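PDB 3WCA: farnesyltransferase, putative from Trypanosoma cruzi, which probably catalyses the reductive, magnesium-dependent condensation of two farnesyl diphosphate molecules to squalene, the first step from farnesyl diphosphate toward lanosterol. Local coordinates for residues 150-153 against 154-158; 222-225 against 226-229; 135-138 against 139-143. The protein carries 1 engineered substitution. All coordinates share one frame; numbering follows the deposited sequence.

Contact 1. Residues 150-153 against 154-158; sequences KVET and KADYD
Asp156, in the first turn of helix 154-179, folds back on the residues that lead into that turn, and Thr153 meets it from the N-cap position. The aspartate can be followed outward. Its CB lies 3.2 Å from Thr153 O. CG stands anti to the carbonyl carbon and beside the backbone N (chi1 -73°), which carries the carboxylate back toward the two peptide N-H groups just ahead of the helix. OD1 takes both of them: Glu152 N at 3.0 Å, on the anti lone pair through a bent bond, and Thr153 N at 3.1 Å, from well above the carboxylate plane but almost straight, with an N-H...O angle of 176°. OD2 is held differently, by a salt bridge to Arg149 and by a water that also sits 2.9 Å from Thr153 OG1. Both oxygens are thus held, OD1 by backbone and OD2 by the arginine and the water, and the nearby arginine would be expected to favour the charged form of the acid.

Thr153 caps in the other direction. With chi1 at 63° its OG1 lies between the backbone N and the carbonyl carbon, within 2.8 Å of Asp156 N, whose N-H it accepts. The main-chain bond from Tyr157 N to Thr153 O (2.9 Å) then begins the regular helical pattern. Val151 adds an apolar touch: CG1 packs 3.9 Å from Tyr157 CB. Glu152 turns its acid end to Arg224 instead. The reciprocal pair, a threonine side chain accepting from the backbone of the third residue on and that residue's side chain accepting from the threonine N-H, is the capping box of a helix N-terminus.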
loop_
_atom_site.group_PDB
_atom_site.type_symbol
_atom_site.label_atom_id
_atom_site.label_comp_id
_atom_site.label_asym_id
_atom_site.label_seq_id
_atom_site.Cartn_x
_atom_site.Cartn_y
_atom_site.Cartn_z
ATOM N N LYS A 150 -17.223 5.506 -8.749
ATOM C CA LYS A 150 -17.080 4.943 -7.413
ATOM C C LYS A 150 -16.573 3.507 -7.412
ATOM O O LYS A 150 -16.426 2.874 -8.460
ATOM C CB LYS A 150 -18.424 4.963 -6.676
ATOM C CG LYS A 150 -18.758 6.250 -5.939
ATOM C CD LYS A 150 -19.558 7.208 -6.793
ATOM C CE LYS A 150 -19.973 8.429 -5.985
ATOM N NZ LYS A 150 -20.841 9.349 -6.772
ATOM N N VAL A 151 -16.309 3.001 -6.213
ATOM C CA VAL A 151 -15.865 1.628 -6.045
ATOM C C VAL A 151 -17.110 0.899 -5.572
ATOM O O VAL A 151 -17.423 0.878 -4.382
ATOM C CB VAL A 151 -14.762 1.504 -4.969
ATOM C CG1 VAL A 151 -14.315 0.052 -4.852
ATOM C CG2 VAL A 151 -13.585 2.391 -5.324
ATOM N N GLU A 152 -17.835 0.312 -6.512
ATOM C CA GLU A 152 -19.061 -0.384 -6.161
ATOM C C GLU A 152 -18.860 -1.861 -5.841
ATOM O O GLU A 152 -19.342 -2.358 -4.822
ATOM C CB GLU A 152 -20.080 -0.239 -7.299
ATOM C CG GLU A 152 -20.459 1.206 -7.644
ATOM C CD GLU A 152 -21.086 1.957 -6.471
ATOM O OE1 GLU A 152 -21.951 1.378 -5.780
ATOM O OE2 GLU A 152 -20.723 3.134 -6.247
ATOM N N THR A 153 -18.141 -2.557 -6.711
ATOM C CA THR A 153 -17.915 -3.988 -6.553
ATOM C C THR A 153 -16.573 -4.370 -5.930
ATOM O O THR A 153 -15.678 -3.537 -5.793
ATOM C CB THR A 153 -17.989 -4.691 -7.915
ATOM O OG1 THR A 153 -16.933 -4.190 -8.747
ATOM C CG2 THR A 153 -19.357 -4.428 -8.597
ATOM N N LYS A 154 -16.454 -5.647 -5.578
ATOM C CA LYS A 154 -15.238 -6.191 -5.004
ATOM C C LYS A 154 -14.202 -6.173 -6.112
ATOM O O LYS A 154 -13.009 -6.002 -5.861
ATOM C CB LYS A 154 -15.474 -7.622 -4.525
ATOM C CG LYS A 154 -16.562 -7.709 -3.481
ATOM C CD LYS A 154 -16.801 -9.133 -3.005
ATOM C CE LYS A 154 -15.660 -9.665 -2.163
ATOM N NZ LYS A 154 -16.050 -10.971 -1.543
ATOM N N ALA A 155 -14.676 -6.356 -7.341
ATOM C CA ALA A 155 -13.824 -6.330 -8.523
ATOM C C ALA A 155 -13.259 -4.921 -8.640
ATOM O O ALA A 155 -12.076 -4.742 -8.925
ATOM C CB ALA A 155 -14.643 -6.674 -9.773
ATOM N N ASP A 156 -14.120 -3.926 -8.433
ATOM C CA ASP A 156 -13.705 -2.526 -8.477
ATOM C C ASP A 156 -12.646 -2.304 -7.386
ATOM O O ASP A 156 -11.599 -1.719 -7.641
ATOM C CB ASP A 156 -14.889 -1.585 -8.188
ATOM C CG ASP A 156 -15.887 -1.483 -9.342
ATOM O OD1 ASP A 156 -17.007 -0.992 -9.080
ATOM O OD2 ASP A 156 -15.569 -1.865 -10.491
ATOM N N TYR A 157 -12.947 -2.763 -6.172
ATOM C CA TYR A 157 -12.052 -2.626 -5.018
ATOM C C TYR A 157 -10.671 -3.181 -5.381
ATOM O O TYR A 157 -9.671 -2.477 -5.286
ATOM C CB TYR A 157 -12.660 -3.380 -3.826
ATOM C CG TYR A 157 -11.898 -3.339 -2.504
ATOM C CD1 TYR A 157 -11.331 -2.153 -2.015
ATOM C CD2 TYR A 157 -11.845 -4.472 -1.690
ATOM C CE1 TYR A 157 -10.742 -2.104 -0.738
ATOM C CE2 TYR A 157 -11.259 -4.434 -0.421
ATOM C CZ TYR A 157 -10.714 -3.250 0.052
ATOM O OH TYR A 157 -10.174 -3.224 1.327
ATOM N N ASP A 158 -10.635 -4.438 -5.816
ATOM C CA ASP A 158 -9.397 -5.092 -6.224
ATOM C C ASP A 158 -8.658 -4.374 -7.345
ATOM O O ASP A 158 -7.436 -4.222 -7.290
ATOM C CB ASP A 158 -9.683 -6.525 -6.660
ATOM C CG ASP A 158 -9.809 -7.466 -5.488
ATOM O OD1 ASP A 158 -10.161 -7.000 -4.391
ATOM O OD2 ASP A 158 -9.562 -8.670 -5.662
HETATM O O HOH W 1 -18.163 1.896 -10.459
HETATM O O HOH W 2 -17.451 -3.593 -11.546
#

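Contact 2. Residues 222-225 against 226-229; sequences WPRE and IWEK
Trp227 folds back over Arg224 in a local contact at the start of a short helix that begins at Arg224 and packs beside helices 154-179 and 243-258. The tryptophan has CG between its backbone N and carbonyl carbon (chi1 59°), and this lays the indole along the start of the helix. Arg224 CA sits over one face, 3.4 Å from the centroid of the five-membered ring, a CH-pi contact. Farther out, CH2 of the indole reaches one face of the guanidinium, approaching Arg224 NH1 to 3.3 Å with the two planes 53° apart; the arginine's NE is engaged by Glu152. At the indole edge NE1 makes a weak bond to Trp222 O (3.2 Å), and a water accepts from NE1 while donating to the same carbonyl.

Pro223 O receives two N-H groups, Trp227 N in its carbonyl plane at 3.0 Å and Ile226 N from above that plane at 2.8 Å. Pro223 CG also packs against Ile226 CD1. Trp222 is buried against Cys249 and Met253 of helix 243-258, its NE1 bonded to Ile205 O. The arrangement is that of a short helix with proline at its N-cap and an indole in CH-pi contact with the first helical residue, away from the annotated sites.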
loop_
_atom_site.group_PDB
_atom_site.type_symbol
_atom_site.label_atom_id
_atom_site.label_comp_id
_atom_site.label_asym_id
_atom_site.label_seq_id
_atom_site.Cartn_x
_atom_site.Cartn_y
_atom_site.Cartn_z
ATOM N N TRP A 222 -14.233 1.313 0.894
ATOM C CA TRP A 222 -14.881 0.034 1.149
ATOM C C TRP A 222 -15.904 -0.159 0.016
ATOM O O TRP A 222 -16.688 0.746 -0.285
ATOM C CB TRP A 222 -15.565 0.066 2.521
ATOM C CG TRP A 222 -14.606 0.075 3.687
ATOM C CD1 TRP A 222 -13.305 0.513 3.687
ATOM C CD2 TRP A 222 -14.880 -0.359 5.027
ATOM N NE1 TRP A 222 -12.755 0.378 4.944
ATOM C CE2 TRP A 222 -13.701 -0.154 5.786
ATOM C CE3 TRP A 222 -16.010 -0.899 5.664
ATOM C CZ2 TRP A 222 -13.619 -0.473 7.150
ATOM C CZ3 TRP A 222 -15.929 -1.216 7.019
ATOM C CH2 TRP A 222 -14.738 -0.999 7.747
ATOM N N PRO A 223 -15.896 -1.333 -0.635
ATOM C CA PRO A 223 -16.824 -1.616 -1.737
ATOM C C PRO A 223 -18.279 -1.829 -1.317
ATOM O O PRO A 223 -18.567 -2.556 -0.362
ATOM C CB PRO A 223 -16.225 -2.862 -2.369
ATOM C CG PRO A 223 -15.710 -3.590 -1.170
ATOM C CD PRO A 223 -15.017 -2.491 -0.395
ATOM N N ARG A 224 -19.193 -1.189 -2.040
ATOM C CA ARG A 224 -20.616 -1.330 -1.752
ATOM C C ARG A 224 -20.984 -2.814 -1.707
ATOM O O ARG A 224 -21.718 -3.256 -0.829
ATOM C CB ARG A 224 -21.439 -0.621 -2.834
ATOM C CG ARG A 224 -22.946 -0.834 -2.731
ATOM C CD ARG A 224 -23.669 -0.201 -3.910
ATOM N NE ARG A 224 -23.594 1.253 -3.860
ATOM C CZ ARG A 224 -24.356 2.013 -3.083
ATOM N NH1 ARG A 224 -25.264 1.451 -2.296
ATOM N NH2 ARG A 224 -24.197 3.331 -3.081
ATOM N N GLU A 225 -20.460 -3.585 -2.653
ATOM C CA GLU A 225 -20.758 -5.006 -2.695
ATOM C C GLU A 225 -20.581 -5.648 -1.325
ATOM O O GLU A 225 -21.277 -6.603 -0.994
ATOM C CB GLU A 225 -19.867 -5.725 -3.715
ATOM C CG GLU A 225 -20.336 -7.146 -4.005
ATOM C CD GLU A 225 -19.411 -7.916 -4.933
ATOM O OE1 GLU A 225 -18.821 -7.297 -5.842
ATOM O OE2 GLU A 225 -19.288 -9.149 -4.766
ATOM N N ILE A 226 -19.663 -5.125 -0.521
ATOM C CA ILE A 226 -19.446 -5.693 0.802
ATOM C C ILE A 226 -20.255 -4.993 1.897
ATOM O O ILE A 226 -20.902 -5.659 2.714
ATOM C CB ILE A 226 -17.926 -5.691 1.182
ATOM C CG1 ILE A 226 -17.182 -6.697 0.303
ATOM C CG2 ILE A 226 -17.738 -6.038 2.661
ATOM C CD1 ILE A 226 -15.698 -6.846 0.624
ATOM N N TRP A 227 -20.253 -3.666 1.924
ATOM C CA TRP A 227 -20.993 -2.997 2.979
ATOM C C TRP A 227 -22.522 -2.963 2.866
ATOM O O TRP A 227 -23.207 -2.809 3.883
ATOM C CB TRP A 227 -20.464 -1.572 3.221
ATOM C CG TRP A 227 -20.493 -0.599 2.068
ATOM C CD1 TRP A 227 -19.424 -0.181 1.326
ATOM C CD2 TRP A 227 -21.612 0.184 1.627
ATOM N NE1 TRP A 227 -19.802 0.815 0.464
ATOM C CE2 TRP A 227 -21.141 1.058 0.625
ATOM C CE3 TRP A 227 -22.967 0.230 1.983
ATOM C CZ2 TRP A 227 -21.979 1.978 -0.025
ATOM C CZ3 TRP A 227 -23.800 1.145 1.336
ATOM C CH2 TRP A 227 -23.300 2.005 0.342
ATOM N N GLU A 228 -23.066 -3.126 1.663
ATOM C CA GLU A 228 -24.524 -3.075 1.514
ATOM C C GLU A 228 -25.247 -4.253 2.170
ATOM O O GLU A 228 -26.479 -4.293 2.221
ATOM C CB GLU A 228 -24.911 -2.959 0.036
ATOM C CG GLU A 228 -24.810 -4.232 -0.788
ATOM C CD GLU A 228 -25.195 -3.984 -2.239
ATOM O OE1 GLU A 228 -26.072 -3.124 -2.482
ATOM O OE2 GLU A 228 -24.636 -4.646 -3.137
ATOM N N LYS A 229 -24.467 -5.194 2.691
ATOM C CA LYS A 229 -24.998 -6.371 3.364
ATOM C C LYS A 229 -25.218 -6.078 4.847
ATOM O O LYS A 229 -25.801 -6.893 5.571
ATOM C CB LYS A 229 -24.014 -7.540 3.255
ATOM C CG LYS A 229 -23.634 -7.965 1.845
ATOM C CD LYS A 229 -22.758 -9.219 1.912
ATOM C CE LYS A 229 -22.475 -9.811 0.531
ATOM N NZ LYS A 229 -21.664 -8.898 -0.324
HETATM O O HOH W 3 -18.913 1.671 -1.866
HETATM O O HOH W 4 -20.702 -10.936 -2.450
#

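Contact 3. Residues 135-138 against 139-143; sequences ICER and MANGM
Ile135 opens the walk along helix 126-147 by accepting from Met139 N through its carbonyl oxygen, at 2.9 Å. Met139 CB rests 3.5 Å from that same Ile135 O. The bond between the two residues is a backbone one; the methionine side chain, with CG anti to the backbone N (chi1 172°), runs toward Leu64 and Val168. Cys136 comes next: its O receives Ala140 N at 3.0 Å, and Ala140 CB lies 3.3 Å from Cys136 O.

Glu137 gives the one meeting of side chains across the two segments. While its O takes Asn141 N, its CG passes 3.8 Å from Asn141 OD1. The two side chains lie alongside each other and point the same way, carboxylate and amide planes 31° apart. Asn141 OD1 also lies 3.3 Å from Glu137 O; both are acceptors, so this is a close approach without a bond. Arg138 ends the series, its O accepting from Gly142 N at 3.1 Å.

The four successive i to i+4 bonds make this a regular stretch of alpha helix, whose side chains diverge to different neighbours. Ile135, Cys136 and Met139 reach Phe60, Val63 and Leu64 respectively of helix 51-72, the helix that bears the magnesium ligands Asp68, Glu71 and Asp72, and Met143 touches Glu71 itself. Cys136 also touches Phe88 and His89, and Asn141 touches Pro86, all in loops. Toward the following helix, 154-179, Ile135 and Arg138 meet Leu167 while Met139 meets Val168; helix 126-147 thus packs against both helices in this all-helical fold.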
loop_
_atom_site.group_PDB
_atom_site.type_symbol
_atom_site.label_atom_id
_atom_site.label_comp_id
_atom_site.label_asym_id
_atom_site.label_seq_id
_atom_site.Cartn_x
_atom_site.Cartn_y
_atom_site.Cartn_z
ATOM N N ILE A 135 5.301 2.162 -15.009
ATOM C CA ILE A 135 4.352 2.018 -13.913
ATOM C C ILE A 135 3.625 3.337 -13.701
ATOM O O ILE A 135 2.431 3.353 -13.436
ATOM C CB ILE A 135 5.060 1.603 -12.592
ATOM C CG1 ILE A 135 5.766 0.254 -12.778
ATOM C CG2 ILE A 135 4.043 1.492 -11.464
ATOM C CD1 ILE A 135 4.846 -0.871 -13.180
ATOM N N CYS A 136 4.355 4.440 -13.823
ATOM C CA CYS A 136 3.782 5.779 -13.649
ATOM C C CYS A 136 2.572 6.018 -14.556
ATOM O O CYS A 136 1.530 6.499 -14.113
ATOM C CB CYS A 136 4.835 6.840 -13.941
ATOM S SG CYS A 136 4.179 8.497 -13.868
ATOM N N GLU A 137 2.734 5.679 -15.830
ATOM C CA GLU A 137 1.678 5.834 -16.821
ATOM C C GLU A 137 0.464 4.948 -16.511
ATOM O O GLU A 137 -0.674 5.421 -16.500
ATOM C CB GLU A 137 2.225 5.497 -18.214
ATOM C CG GLU A 137 1.181 5.543 -19.309
ATOM C CD GLU A 137 1.787 5.564 -20.703
ATOM O OE1 GLU A 137 2.547 4.631 -21.047
ATOM O OE2 GLU A 137 1.493 6.522 -21.452
ATOM N N ARG A 138 0.703 3.663 -16.272
ATOM C CA ARG A 138 -0.389 2.756 -15.968
ATOM C C ARG A 138 -1.151 3.141 -14.688
ATOM O O ARG A 138 -2.374 3.023 -14.639
ATOM C CB ARG A 138 0.140 1.323 -15.879
ATOM C CG ARG A 138 0.576 0.763 -17.235
ATOM C CD ARG A 138 1.401 -0.506 -17.093
ATOM N NE ARG A 138 0.624 -1.628 -16.573
ATOM C CZ ARG A 138 1.161 -2.785 -16.204
ATOM N NH1 ARG A 138 2.475 -2.951 -16.297
ATOM N NH2 ARG A 138 0.396 -3.775 -15.751
ATOM N N MET A 139 -0.448 3.611 -13.658
ATOM C CA MET A 139 -1.134 4.009 -12.424
ATOM C C MET A 139 -1.960 5.265 -12.664
ATOM O O MET A 139 -3.085 5.394 -12.176
ATOM C CB MET A 139 -0.141 4.290 -11.289
ATOM C CG MET A 139 -0.812 4.907 -10.039
ATOM S SD MET A 139 0.318 5.121 -8.624
ATOM C CE MET A 139 0.859 3.371 -8.445
ATOM N N ALA A 140 -1.383 6.206 -13.399
ATOM C CA ALA A 140 -2.071 7.454 -13.702
ATOM C C ALA A 140 -3.394 7.196 -14.432
ATOM O O ALA A 140 -4.436 7.729 -14.055
ATOM C CB ALA A 140 -1.176 8.340 -14.543
ATOM N N ASN A 141 -3.362 6.366 -15.467
ATOM C CA ASN A 141 -4.586 6.090 -16.216
ATOM C C ASN A 141 -5.605 5.354 -15.348
ATOM O O ASN A 141 -6.808 5.575 -15.471
ATOM C CB ASN A 141 -4.244 5.315 -17.490
ATOM C CG ASN A 141 -3.421 6.158 -18.465
ATOM O OD1 ASN A 141 -2.595 5.643 -19.221
ATOM N ND2 ASN A 141 -3.649 7.467 -18.444
ATOM N N GLY A 142 -5.112 4.501 -14.452
ATOM C CA GLY A 142 -5.999 3.781 -13.561
ATOM C C GLY A 142 -6.672 4.770 -12.624
ATOM O O GLY A 142 -7.869 4.688 -12.358
ATOM N N MET A 143 -5.900 5.722 -12.116
ATOM C CA MET A 143 -6.463 6.719 -11.223
ATOM C C MET A 143 -7.537 7.502 -11.975
ATOM O O MET A 143 -8.592 7.812 -11.414
ATOM C CB MET A 143 -5.383 7.686 -10.732
ATOM C CG MET A 143 -4.329 7.082 -9.801
ATOM S SD MET A 143 -3.066 8.325 -9.419
ATOM C CE MET A 143 -2.431 7.729 -7.820
#

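How the contacts relate
Contacts 1 and 2 touch, with centres 9 Å apart. Glu152 OE1 and Arg224 NE form a salt bridge at 2.5 Å, Glu152 O is probably hydrogen-bonded to Glu225 N at 2.7 Å, and Thr153 packs on Glu225 and Pro223. The capped helix start and the short helix are thus joined directly. Contact 3 stands apart, its centre about 17 Å from that of contact 1 and 25 Å from that of contact 2, although helices 126-147 and 154-179 are consecutive. It approaches the active site more closely: the Met139 side chain is about 8 Å from both magnesium and the bound farnesyl thiodiphosphate, against about 10 Å from the Val151 side chain to magnesium and about 13 Å from that of Trp222 to either.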